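Local coordinates for protein beta-galactosidase/beta-glucuronidase (Faecalibacterium prausnitzii L2-6, PDB 6MVF) that binds flavin mononucleotide and, as a member of glycoside hydrolase family 2, probably cleaves beta-glycosidic bonds, acting as a gut bacterial beta-glucuronidase, at residues 28-33 and 73-78; 78-83 and 163-168; 89-94 and 121-126; 96-101 and 114-119; 103-108 and 130-135. One frame throughout, in Å; residues are numbered along the deposited sequence.

Contact 1: 28-33 and 73-78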
# COMPACT_ATOMS: atom_id res chain seq x y z
N ILE A 28 8.00 -5.78 20.20
CA ILE A 28 8.18 -6.86 19.24
C ILE A 28 6.99 -7.80 19.34
O ILE A 28 6.68 -8.32 20.42
CB ILE A 28 9.49 -7.63 19.48
CG1 ILE A 28 10.70 -6.70 19.41
CG2 ILE A 28 9.61 -8.73 18.44
CD1 ILE A 28 11.16 -6.14 20.77
N SER A 29 6.34 -8.05 18.21
CA SER A 29 5.27 -9.03 18.22
C SER A 29 5.85 -10.44 18.32
O SER A 29 6.78 -10.79 17.60
CB SER A 29 4.41 -8.91 16.97
OG SER A 29 3.36 -9.86 17.05
N LEU A 30 5.29 -11.24 19.22
CA LEU A 30 5.70 -12.63 19.35
C LEU A 30 4.52 -13.53 19.02
O LEU A 30 4.19 -14.42 19.81
CB LEU A 30 6.18 -12.95 20.75
CG LEU A 30 7.41 -12.29 21.33
CD1 LEU A 30 7.37 -12.49 22.84
CD2 LEU A 30 8.65 -12.92 20.72
N ASN A 31 3.86 -13.31 17.90
CA ASN A 31 2.68 -14.11 17.59
C ASN A 31 3.01 -15.39 16.83
O ASN A 31 2.17 -16.29 16.79
CB ASN A 31 1.67 -13.27 16.79
CG ASN A 31 0.93 -12.25 17.68
OD1 ASN A 31 1.14 -12.17 18.89
ND2 ASN A 31 0.04 -11.48 17.06
N GLU A 32 4.20 -15.50 16.26
CA GLU A 32 4.58 -16.62 15.41
C GLU A 32 5.38 -17.66 16.18
O GLU A 32 5.97 -17.38 17.22
CB GLU A 32 5.39 -16.13 14.22
CG GLU A 32 4.56 -15.39 13.20
CD GLU A 32 5.36 -14.33 12.49
OE1 GLU A 32 6.43 -13.93 13.01
OE2 GLU A 32 4.91 -13.89 11.40
N GLY A 33 5.37 -18.89 15.66
CA GLY A 33 6.33 -19.90 16.08
C GLY A 33 6.02 -20.65 17.36
O GLY A 33 6.94 -20.99 18.11
N TYR A 73 1.40 -23.35 25.66
CA TYR A 73 2.03 -22.73 24.50
C TYR A 73 3.50 -22.52 24.82
O TYR A 73 3.84 -22.17 25.96
CB TYR A 73 1.39 -21.38 24.13
CG TYR A 73 -0.09 -21.37 23.72
CD1 TYR A 73 -1.11 -21.31 24.67
CD2 TYR A 73 -0.45 -21.37 22.38
CE1 TYR A 73 -2.45 -21.28 24.30
CE2 TYR A 73 -1.78 -21.34 21.99
CZ TYR A 73 -2.78 -21.30 22.95
OH TYR A 73 -4.11 -21.27 22.54
N SER A 74 4.37 -22.69 23.83
CA SER A 74 5.77 -22.38 24.04
C SER A 74 6.42 -22.01 22.72
O SER A 74 6.03 -22.51 21.66
CB SER A 74 6.53 -23.54 24.70
OG SER A 74 6.72 -24.59 23.77
N ARG A 75 7.41 -21.11 22.80
CA ARG A 75 8.18 -20.68 21.65
C ARG A 75 9.52 -20.14 22.14
O ARG A 75 9.74 -19.99 23.34
CB ARG A 75 7.45 -19.61 20.84
CG ARG A 75 7.45 -18.23 21.47
CD ARG A 75 7.12 -17.19 20.42
NE ARG A 75 8.34 -16.62 19.86
CZ ARG A 75 8.39 -15.81 18.81
NH1 ARG A 75 7.29 -15.45 18.18
NH2 ARG A 75 9.55 -15.35 18.40
N THR A 76 10.40 -19.84 21.19
CA THR A 76 11.72 -19.29 21.46
C THR A 76 11.77 -17.82 21.06
O THR A 76 11.04 -17.38 20.17
CB THR A 76 12.77 -20.12 20.72
OG1 THR A 76 12.83 -21.40 21.35
CG2 THR A 76 14.16 -19.47 20.77
N PHE A 77 12.59 -17.03 21.77
CA PHE A 77 12.76 -15.62 21.43
C PHE A 77 14.17 -15.17 21.75
O PHE A 77 14.84 -15.75 22.62
CB PHE A 77 11.71 -14.72 22.12
CG PHE A 77 11.87 -14.61 23.63
CD1 PHE A 77 11.28 -15.53 24.48
CD2 PHE A 77 12.55 -13.54 24.19
CE1 PHE A 77 11.40 -15.39 25.87
CE2 PHE A 77 12.67 -13.41 25.58
CZ PHE A 77 12.09 -14.33 26.41
N LYS A 78 14.64 -14.16 21.03
CA LYS A 78 15.94 -13.57 21.29
C LYS A 78 15.76 -12.43 22.28
O LYS A 78 14.77 -11.70 22.24
CB LYS A 78 16.60 -13.05 20.01
CG LYS A 78 16.83 -14.13 18.98
CD LYS A 78 18.27 -14.13 18.48
CE LYS A 78 18.79 -15.56 18.24
NZ LYS A 78 17.85 -16.37 17.41
O HOH W 1 6.42 -13.37 15.95
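The guanidinium group of Arg75 carries Leu30 CD2 on one face, the methyl lying over its centre and touching Arg75 CZ at 3.5 Å. Two of the edges are taken by polar partners. Along one, Arg75 NE and Arg75 NH2 both turn back onto the carbonyl oxygen of Thr76, at 2.8 Å from Thr76 O to NE and 3.1 Å to NH2; the NH2 lies in the plane of that carbonyl, whereas NE stands above it. At the other edge water 1 sits in the guanidinium plane and accepts from Arg75 NH1 at 3.2 Å. The same water accepts from Glu32 N and donates to Ser29 O and, at 3.0 Å, to Glu32 OE1, so the carboxylate meets the arginine through solvent, its OE1 staying 5.5 Å from Arg75 NH1. The Arg75 side chain reaches this place by folding at chi3 (-95°), which lays it across Leu30 at about a right angle. Leu30 CD2 also rests on Phe77 CB, 3.8 Å away, and beyond it Leu30 and Phe77 both pack on Leu165. At the other end the backbone oxygen of Gly33 lies against Arg75 CB. Residues 30-33 thus carry the chain from strand 26-29 in one sheet to strand 34-37, which neighbours strand 70-78 in the other, a sheet-to-sheet crossing characteristic of the jelly-roll beta-sandwich that forms the sugar-binding domain of family 2 glycosidases.

Contact 2: 78-83 and 163-168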
# COMPACT_ATOMS: atom_id res chain seq x y z
N LYS A 78 14.64 -14.16 21.03
CA LYS A 78 15.94 -13.57 21.29
C LYS A 78 15.76 -12.43 22.28
O LYS A 78 14.77 -11.70 22.24
CB LYS A 78 16.60 -13.05 20.01
CG LYS A 78 16.83 -14.13 18.98
CD LYS A 78 18.27 -14.13 18.48
CE LYS A 78 18.79 -15.56 18.24
NZ LYS A 78 17.85 -16.37 17.41
N LYS A 79 16.71 -12.31 23.19
CA LYS A 79 16.66 -11.26 24.19
C LYS A 79 16.85 -9.92 23.50
O LYS A 79 17.85 -9.74 22.79
CB LYS A 79 17.73 -11.50 25.26
CG LYS A 79 17.83 -10.46 26.36
CD LYS A 79 19.26 -10.41 26.89
CE LYS A 79 19.51 -9.25 27.84
NZ LYS A 79 18.85 -9.44 29.17
N PRO A 80 15.92 -8.97 23.61
CA PRO A 80 16.15 -7.65 23.03
C PRO A 80 17.25 -6.90 23.75
O PRO A 80 17.48 -7.09 24.95
CB PRO A 80 14.80 -6.94 23.18
CG PRO A 80 14.04 -7.73 24.20
CD PRO A 80 14.54 -9.14 24.12
N VAL A 81 17.93 -6.04 23.00
CA VAL A 81 19.13 -5.34 23.44
C VAL A 81 18.89 -3.84 23.38
O VAL A 81 18.41 -3.32 22.36
CB VAL A 81 20.34 -5.73 22.56
CG1 VAL A 81 21.43 -4.68 22.65
CG2 VAL A 81 20.86 -7.10 22.97
N GLN A 82 19.26 -3.13 24.45
CA GLN A 82 19.17 -1.68 24.44
C GLN A 82 20.55 -1.06 24.26
O GLN A 82 21.54 -1.61 24.77
CB GLN A 82 18.53 -1.15 25.72
CG GLN A 82 17.01 -1.38 25.79
CD GLN A 82 16.19 -0.26 25.14
OE1 GLN A 82 16.68 0.86 24.95
NE2 GLN A 82 14.93 -0.55 24.82
N PRO A 83 20.65 0.05 23.52
CA PRO A 83 21.97 0.70 23.34
C PRO A 83 22.65 1.07 24.65
O PRO A 83 23.88 1.00 24.75
CB PRO A 83 21.63 1.95 22.52
CG PRO A 83 20.17 2.20 22.81
CD PRO A 83 19.57 0.83 22.92
N VAL A 163 0.60 -11.96 21.81
CA VAL A 163 1.58 -11.75 22.88
C VAL A 163 2.68 -10.82 22.35
O VAL A 163 3.06 -10.91 21.18
CB VAL A 163 2.18 -13.10 23.36
CG1 VAL A 163 3.32 -12.89 24.34
CG2 VAL A 163 1.11 -14.00 24.00
N ASN A 164 3.20 -9.95 23.22
CA ASN A 164 4.19 -8.95 22.84
C ASN A 164 5.39 -8.99 23.76
O ASN A 164 5.27 -9.27 24.96
CB ASN A 164 3.63 -7.52 22.89
CG ASN A 164 2.70 -7.22 21.75
OD1 ASN A 164 2.98 -7.53 20.60
ND2 ASN A 164 1.57 -6.58 22.07
N LEU A 165 6.54 -8.65 23.20
CA LEU A 165 7.77 -8.41 23.94
C LEU A 165 8.04 -6.91 23.93
O LEU A 165 7.95 -6.27 22.88
CB LEU A 165 8.93 -9.17 23.30
CG LEU A 165 10.14 -9.59 24.11
CD1 LEU A 165 9.72 -10.60 25.15
CD2 LEU A 165 11.18 -10.18 23.17
N ILE A 166 8.35 -6.35 25.10
CA ILE A 166 8.60 -4.92 25.24
C ILE A 166 10.01 -4.70 25.80
O ILE A 166 10.35 -5.23 26.86
CB ILE A 166 7.54 -4.22 26.12
CG1 ILE A 166 6.14 -4.46 25.56
CG2 ILE A 166 7.85 -2.73 26.22
CD1 ILE A 166 5.01 -3.90 26.41
N SER A 167 10.80 -3.92 25.08
CA SER A 167 12.15 -3.53 25.48
C SER A 167 12.15 -2.04 25.79
O SER A 167 11.73 -1.24 24.95
CB SER A 167 13.14 -3.86 24.35
OG SER A 167 14.42 -3.37 24.64
N VAL A 168 12.60 -1.68 26.99
CA VAL A 168 12.60 -0.28 27.44
C VAL A 168 13.88 0.00 28.21
O VAL A 168 14.56 -0.92 28.67
CB VAL A 168 11.38 0.06 28.32
CG1 VAL A 168 10.07 0.08 27.49
CG2 VAL A 168 11.29 -0.89 29.50
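Gln82 reaches for Ser167 with nearly its whole side chain. From CB, the chain leaves with CG beside the backbone N and then bends sharply at chi2 (-88°), which brings it alongside the serine. Gln82 CG comes to 3.5 Å from Ser167 OG, while CD lies near both this hydroxyl and the backbone carbonyl carbon of Val168. At the tip, Gln82 NE2 donates to Ser167 OG over 2.9 Å, the hydroxyl lying slightly tilted from the amide plane and the N-H...O angle being 154°. The same nitrogen has a second partner in Met24 O, so one amide group joins the loop to strand 163-168 and to the N-terminal end of the chain. Replacing this glutamine by an alanine would probably leave both Ser167 OG and Met24 O without this donor and let residues 78-83 shift against the strand. Two residues earlier the contact is apolar: Pro80 CB meets Ser167 CB at 3.7 Å, and Pro80 CD meets Leu165 CD2 at 3.6 Å. The two segments run almost in the same direction, 16° apart, but the nearest CA atoms, of Pro80 and Ser167, are 6.2 Å from each other, and side chains carry the contact. With Leu165 and Pro80 both leaning on Val89, it belongs to the connection that crosses from one sheet of the beta-sandwich (strand 70-78) to the other (strand 88-93) and packs on strand 163-168.

Contact 3: 89-94 and 121-126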
# COMPACT_ATOMS: atom_id res chain seq x y z
N VAL A 89 13.23 -5.99 30.03
CA VAL A 89 12.46 -6.82 29.10
C VAL A 89 11.16 -7.20 29.78
O VAL A 89 11.15 -7.63 30.93
CB VAL A 89 13.24 -8.08 28.69
CG1 VAL A 89 12.44 -8.88 27.66
CG2 VAL A 89 14.64 -7.68 28.18
N TYR A 90 10.05 -7.03 29.06
CA TYR A 90 8.73 -7.35 29.56
C TYR A 90 8.03 -8.24 28.55
O TYR A 90 8.16 -8.04 27.34
CB TYR A 90 7.90 -6.07 29.79
CG TYR A 90 8.16 -5.33 31.09
CD1 TYR A 90 9.27 -4.50 31.25
CD2 TYR A 90 7.27 -5.44 32.15
CE1 TYR A 90 9.49 -3.81 32.46
CE2 TYR A 90 7.47 -4.75 33.35
CZ TYR A 90 8.57 -3.95 33.50
OH TYR A 90 8.74 -3.29 34.71
N VAL A 91 7.29 -9.23 29.03
CA VAL A 91 6.36 -9.98 28.19
C VAL A 91 4.97 -9.43 28.45
O VAL A 91 4.60 -9.18 29.60
CB VAL A 91 6.43 -11.51 28.40
CG1 VAL A 91 6.18 -11.87 29.84
CG2 VAL A 91 5.41 -12.18 27.54
N GLU A 92 4.21 -9.20 27.38
CA GLU A 92 2.87 -8.65 27.45
C GLU A 92 1.91 -9.63 26.78
O GLU A 92 1.99 -9.86 25.57
CB GLU A 92 2.83 -7.28 26.79
CG GLU A 92 1.45 -6.73 26.54
CD GLU A 92 1.49 -5.33 25.94
OE1 GLU A 92 1.54 -4.35 26.72
OE2 GLU A 92 1.47 -5.22 24.68
N VAL A 93 1.02 -10.23 27.58
CA VAL A 93 -0.06 -11.08 27.09
C VAL A 93 -1.32 -10.23 26.98
O VAL A 93 -1.73 -9.60 27.97
CB VAL A 93 -0.30 -12.28 28.03
CG1 VAL A 93 -1.47 -13.13 27.53
CG2 VAL A 93 0.98 -13.12 28.17
N LEU A 94 -1.94 -10.19 25.80
CA LEU A 94 -3.07 -9.28 25.62
C LEU A 94 -4.38 -9.89 26.12
O LEU A 94 -5.34 -9.14 26.32
CB LEU A 94 -3.21 -8.85 24.15
CG LEU A 94 -2.00 -8.08 23.59
CD1 LEU A 94 -2.06 -7.87 22.06
CD2 LEU A 94 -1.79 -6.77 24.33
N ALA A 121 4.69 -8.83 32.61
CA ALA A 121 5.66 -9.40 33.53
C ALA A 121 7.07 -8.93 33.17
O ALA A 121 7.47 -9.03 32.00
CB ALA A 121 5.60 -10.93 33.54
N ASP A 122 7.80 -8.40 34.15
CA ASP A 122 9.20 -8.01 33.99
C ASP A 122 10.06 -9.28 33.98
O ASP A 122 10.35 -9.86 35.02
CB ASP A 122 9.59 -7.04 35.10
CG ASP A 122 11.03 -6.52 34.98
OD1 ASP A 122 11.78 -6.96 34.08
OD2 ASP A 122 11.42 -5.66 35.82
N ILE A 123 10.48 -9.73 32.80
CA ILE A 123 11.27 -10.95 32.70
C ILE A 123 12.74 -10.64 32.47
O ILE A 123 13.48 -11.50 32.00
CB ILE A 123 10.73 -11.88 31.60
CG1 ILE A 123 10.90 -11.22 30.23
CG2 ILE A 123 9.27 -12.19 31.85
CD1 ILE A 123 10.90 -12.20 29.10
N THR A 124 13.19 -9.43 32.82
CA THR A 124 14.56 -8.99 32.59
C THR A 124 15.57 -10.01 33.11
O THR A 124 16.42 -10.52 32.36
CB THR A 124 14.81 -7.63 33.26
OG1 THR A 124 13.87 -6.66 32.77
CG2 THR A 124 16.24 -7.13 33.00
N ASP A 125 15.47 -10.32 34.41
CA ASP A 125 16.40 -11.18 35.12
C ASP A 125 16.24 -12.67 34.79
O ASP A 125 17.11 -13.46 35.16
CB ASP A 125 16.25 -10.95 36.63
CG ASP A 125 16.55 -9.49 37.03
OD1 ASP A 125 17.54 -8.90 36.52
OD2 ASP A 125 15.78 -8.94 37.86
N LEU A 126 15.18 -13.07 34.11
CA LEU A 126 15.07 -14.44 33.61
C LEU A 126 15.62 -14.60 32.20
O LEU A 126 15.52 -15.69 31.63
CB LEU A 126 13.61 -14.89 33.66
CG LEU A 126 12.89 -14.38 34.92
CD1 LEU A 126 11.38 -14.72 34.90
CD2 LEU A 126 13.55 -14.90 36.19
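Tyr90 lays one face of its ring over Asp122, its neighbour in a non-hydrogen-bonded antiparallel pair. Asp122 CA stands 3.9 Å from the ring centroid, 19° off the normal, a CH-pi contact, and the carboxylate plane lies nearly parallel to the ring. Next door, Val91 and Ala121 form a hydrogen-bonded pair, with Val91 N to Ala121 O at 3.0 Å and Ala121 N to Val91 O also at 3.0 Å. On this opposite face of the sheet Val91 CG1 touches Ile123 CG2 at 3.7 Å, and Val89 CG1 meets Ile123 CG1. Where strand 119-122 ends, the pairing is prolonged by a side chain: Thr124 OG1 accepts from Val89 N over 2.9 Å, almost straight at 168°, while Ile123 N donates to Val89 O. Asp122 sets this up, because its OD1 accepts from Thr124 N at 3.1 Å in an Asx turn. In the second shell, Asp122 OD2 is salt-bridged to Arg88, and Tyr90 OH is hydrogen-bonded to Asp176, close in sequence to the flavin-binding Asp174 and Tyr177. A leucine in place of Tyr90 would probably leave Asp176 without this hydroxyl and take away the flat face stacked on Asp122. The contact is therefore two-sided: aliphatic branches fill the interior of the sandwich, while on the other face the Asp122 carboxylate is shared between Thr124 and Arg88, and Tyr90 OH ties the sheet to the segment that holds the flavin-binding residues.

Contact 4: 96-101 and 114-119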
# COMPACT_ATOMS: atom_id res chain seq x y z
N ALA A 96 -5.44 -14.09 28.14
CA ALA A 96 -5.22 -15.53 28.28
C ALA A 96 -6.45 -16.13 28.94
O ALA A 96 -6.66 -15.96 30.14
CB ALA A 96 -3.95 -15.83 29.08
N ALA A 97 -7.26 -16.83 28.16
CA ALA A 97 -8.56 -17.31 28.62
C ALA A 97 -8.41 -18.74 29.13
O ALA A 97 -8.09 -19.63 28.34
CB ALA A 97 -9.57 -17.24 27.48
N LEU A 98 -8.65 -18.97 30.43
CA LEU A 98 -9.14 -18.02 31.43
C LEU A 98 -8.12 -17.67 32.52
O LEU A 98 -8.28 -16.69 33.25
CB LEU A 98 -10.37 -18.59 32.11
CG LEU A 98 -11.56 -18.85 31.22
CD1 LEU A 98 -12.65 -19.54 32.04
CD2 LEU A 98 -12.05 -17.52 30.64
N ASP A 99 -7.10 -18.50 32.63
CA ASP A 99 -6.16 -18.54 33.74
C ASP A 99 -4.80 -18.88 33.16
O ASP A 99 -4.72 -19.74 32.28
CB ASP A 99 -6.60 -19.59 34.78
CG ASP A 99 -5.92 -19.42 36.13
OD1 ASP A 99 -5.05 -18.53 36.26
OD2 ASP A 99 -6.26 -20.19 37.06
N ALA A 100 -3.74 -18.20 33.61
CA ALA A 100 -2.47 -18.32 32.92
C ALA A 100 -1.28 -18.32 33.88
O ALA A 100 -1.33 -17.73 34.96
CB ALA A 100 -2.28 -17.20 31.89
N THR A 101 -0.21 -18.98 33.44
CA THR A 101 1.10 -18.94 34.10
C THR A 101 2.16 -18.74 33.03
O THR A 101 2.17 -19.46 32.03
CB THR A 101 1.39 -20.24 34.88
OG1 THR A 101 0.42 -20.41 35.92
CG2 THR A 101 2.77 -20.16 35.51
N GLY A 114 -8.58 -14.32 34.92
CA GLY A 114 -9.40 -13.42 34.13
C GLY A 114 -8.92 -13.41 32.69
O GLY A 114 -7.75 -13.09 32.42
N GLY A 115 -9.80 -13.76 31.76
CA GLY A 115 -9.34 -14.08 30.43
C GLY A 115 -9.60 -13.01 29.39
O GLY A 115 -9.68 -13.32 28.20
N PHE A 116 -9.73 -11.76 29.81
CA PHE A 116 -10.11 -10.71 28.87
C PHE A 116 -9.35 -9.42 29.12
O PHE A 116 -9.78 -8.36 28.65
CB PHE A 116 -11.63 -10.43 28.92
CG PHE A 116 -12.47 -11.67 28.83
CD1 PHE A 116 -12.74 -12.44 29.97
CD2 PHE A 116 -12.96 -12.11 27.60
CE1 PHE A 116 -13.47 -13.60 29.88
CE2 PHE A 116 -13.71 -13.26 27.50
CZ PHE A 116 -13.97 -14.01 28.64
N SER A 117 -8.23 -9.47 29.84
CA SER A 117 -7.46 -8.26 30.10
C SER A 117 -5.97 -8.51 29.92
O SER A 117 -5.48 -9.64 30.04
CB SER A 117 -7.74 -7.69 31.51
OG SER A 117 -7.88 -8.71 32.47
N ILE A 118 -5.26 -7.42 29.60
CA ILE A 118 -3.82 -7.45 29.38
C ILE A 118 -3.13 -7.67 30.72
O ILE A 118 -3.55 -7.12 31.75
CB ILE A 118 -3.37 -6.12 28.73
CG1 ILE A 118 -4.00 -5.96 27.35
CG2 ILE A 118 -1.85 -6.01 28.62
CD1 ILE A 118 -4.02 -4.52 26.88
N PHE A 119 -2.09 -8.49 30.72
CA PHE A 119 -1.22 -8.53 31.88
C PHE A 119 0.22 -8.64 31.40
O PHE A 119 0.48 -9.15 30.31
CB PHE A 119 -1.60 -9.67 32.83
CG PHE A 119 -1.53 -11.03 32.21
CD1 PHE A 119 -2.61 -11.55 31.51
CD2 PHE A 119 -0.39 -11.81 32.34
CE1 PHE A 119 -2.54 -12.82 30.95
CE2 PHE A 119 -0.31 -13.06 31.78
CZ PHE A 119 -1.38 -13.57 31.09
O HOH W 2 -6.58 -12.41 30.18
O HOH W 3 -5.55 -14.97 32.39
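Gly114 O, across from Ala96, is gripped by water 2, which donates to it at 2.6 Å. Water 2 also accepts from Ala96 N at 2.9 Å and donates to Ser117 O at 3.0 Å, so one solvent molecule ties three backbone groups from the two segments. Water 3 lies between Gly114 O and Ala96 O, although how it shares its protons is uncertain. Direct polar contact is modest: Gly114 N donates to Leu98 O over 2.9 Å in a weak bond, its angle only 127°. Gly115 then passes close against the backbone, its CA 3.8 Å from Ala97 CA and in a CA-H...O contact with Ala96 O. The lack of a side chain at Gly115 is consistent with this close backbone approach. On the first segment the peptide before Leu98 is cis, and Leu98 and Asp99 form a classic beta bulge opposite Ser139. Phe119, from the second segment, supplies the apolar part: its CG sits between backbone N and carbonyl carbon (chi1 60°), aiming the ring at two alanines. Ala96 CB lies in the ring plane at the edge, 3.8 Å from Phe119 CE1, and Ala100 CB is equally far from Phe119 CZ. Beyond the segments, Phe116 stacks on Tyr337 and Ser117 OG bonds Glu380 of helix 368-385. Small residues and shared waters thus let two irregular backbones lie close together in a buried place, where the loop meets the barrel domain.

Contact 5: 103-108 and 130-135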
# COMPACT_ATOMS: atom_id res chain seq x y z
N LYS A 103 6.20 -18.70 32.11
CA LYS A 103 7.54 -19.12 32.50
C LYS A 103 8.54 -18.70 31.44
O LYS A 103 8.30 -18.88 30.24
CB LYS A 103 7.63 -20.63 32.70
CG LYS A 103 7.07 -21.16 33.99
CD LYS A 103 6.99 -22.68 33.91
CE LYS A 103 6.27 -23.27 35.11
NZ LYS A 103 5.35 -24.36 34.70
N VAL A 104 9.67 -18.14 31.88
CA VAL A 104 10.80 -17.87 31.00
C VAL A 104 11.95 -18.76 31.45
O VAL A 104 12.35 -18.73 32.62
CB VAL A 104 11.19 -16.39 31.03
CG1 VAL A 104 12.43 -16.16 30.16
CG2 VAL A 104 10.04 -15.54 30.54
N ASN A 105 12.47 -19.56 30.51
CA ASN A 105 13.59 -20.47 30.78
C ASN A 105 13.36 -21.27 32.06
O ASN A 105 14.25 -21.41 32.90
CB ASN A 105 14.91 -19.70 30.85
CG ASN A 105 15.27 -19.00 29.55
OD1 ASN A 105 15.08 -19.54 28.44
ND2 ASN A 105 15.82 -17.80 29.67
N GLY A 106 12.14 -21.76 32.24
CA GLY A 106 11.83 -22.64 33.35
C GLY A 106 11.20 -21.97 34.56
O GLY A 106 10.40 -22.61 35.25
N THR A 107 11.53 -20.71 34.83
CA THR A 107 11.10 -20.03 36.05
C THR A 107 9.80 -19.26 35.84
O THR A 107 9.62 -18.59 34.82
CB THR A 107 12.20 -19.06 36.51
OG1 THR A 107 13.40 -19.80 36.78
CG2 THR A 107 11.78 -18.30 37.75
N VAL A 108 8.88 -19.35 36.83
CA VAL A 108 7.63 -18.60 36.75
C VAL A 108 7.92 -17.11 36.75
O VAL A 108 8.63 -16.60 37.62
CB VAL A 108 6.69 -18.96 37.92
CG1 VAL A 108 5.42 -18.13 37.84
CG2 VAL A 108 6.32 -20.43 37.91
N GLY A 130 20.97 -14.34 23.41
CA GLY A 130 20.59 -15.34 22.44
C GLY A 130 19.20 -15.89 22.73
O GLY A 130 18.34 -15.22 23.30
N ASP A 131 19.01 -17.15 22.36
CA ASP A 131 17.69 -17.76 22.46
C ASP A 131 17.27 -17.89 23.92
O ASP A 131 18.09 -18.15 24.81
CB ASP A 131 17.70 -19.12 21.79
CG ASP A 131 17.73 -19.03 20.27
OD1 ASP A 131 17.61 -17.90 19.74
OD2 ASP A 131 17.87 -20.08 19.60
N ASN A 132 15.98 -17.66 24.17
CA ASN A 132 15.33 -17.94 25.43
C ASN A 132 14.08 -18.77 25.13
O ASN A 132 13.64 -18.84 23.99
CB ASN A 132 14.96 -16.65 26.20
CG ASN A 132 16.17 -15.84 26.60
OD1 ASN A 132 16.52 -15.73 27.78
ND2 ASN A 132 16.84 -15.25 25.61
N GLU A 133 13.51 -19.40 26.16
CA GLU A 133 12.26 -20.14 26.00
C GLU A 133 11.14 -19.47 26.80
O GLU A 133 11.30 -19.16 27.98
CB GLU A 133 12.41 -21.60 26.41
CG GLU A 133 12.58 -22.55 25.21
CD GLU A 133 11.24 -22.93 24.54
OE1 GLU A 133 10.23 -23.15 25.26
OE2 GLU A 133 11.20 -23.03 23.28
N LEU A 134 10.01 -19.26 26.13
CA LEU A 134 8.82 -18.66 26.72
C LEU A 134 7.71 -19.72 26.79
O LEU A 134 7.38 -20.34 25.77
CB LEU A 134 8.36 -17.46 25.89
CG LEU A 134 7.07 -16.71 26.22
CD1 LEU A 134 7.13 -16.21 27.62
CD2 LEU A 134 6.86 -15.54 25.24
N THR A 135 7.16 -19.91 27.99
CA THR A 135 6.14 -20.94 28.25
C THR A 135 4.94 -20.29 28.91
O THR A 135 5.08 -19.64 29.96
CB THR A 135 6.71 -22.05 29.15
OG1 THR A 135 7.86 -22.63 28.51
CG2 THR A 135 5.69 -23.14 29.39
O HOH W 4 10.29 -21.69 29.85
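A beta hairpin with a two-residue loop, closed by a type I' turn from Val104 to Thr107, lies beside strand 131-139, with Asn105 of the turn fastened to Asn132 and Glu133. Inside the hairpin Val104 N bonds Thr107 O at 3.0 Å, and Gly106 takes a positive phi that suits glycine. Toward strand 131-139, Lys103 and Thr135 make a hydrogen-bonded antiparallel pair, Lys103 N to Thr135 O at 2.6 Å and Thr135 N to Lys103 O at 2.7 Å. One step on, Val104 and Leu134 form the non-hydrogen-bonded pair and turn Val104 CG2 and Leu134 CD1 to the same face. Regular pairing would next need a carbonyl to receive Glu133 N; here the side chain of Asn105 does it. While Asn105 N donates to Glu133 O at 2.8 Å, Asn105 OD1 accepts from Glu133 N at 2.8 Å, the donor tilted 35° from the carbonyl plane. With chi1 at -62° the amide folds back beside its own backbone N, and Asn105 ND2 reaches Asn132 OD1 at 2.9 Å, in the amide plane of Asn105. The same nitrogen also donates to Leu126 O, while Asn132 ND2 is held by Arg128 O. Water 4 adds a bridge, accepting from Gly106 N and sitting 2.9 Å from Thr135 OG1. Both ends of the Asn105 amide are thus engaged, which fixes its rotation and carries the sheet's bonding past the point where the backbone turns away.

All five contacts belong to the sugar-binding beta-sandwich. Contacts 3 and 4 are the buried ones; contacts 1, 2 and 5 are only partly buried. Contact 3 pairs strands within the four-stranded sheet, and contact 5 does so in the six-stranded one, both by backbone ladders extended by a side chain. Contacts 1, 2 and 4 rely instead on side chains, waters or glycine backbone where irregular segments meet. Strands 26-29 and 163-168 link contacts 1 and 2, which share Lys78; this lysine also makes a salt bridge to Asp131 of contact 5. Phe77 of contact 1 touches Ile123 of contact 3 between the sheets, while contact 4 meets the barrel of its own chain and contact 2 reaches Tyr307 of a second subunit.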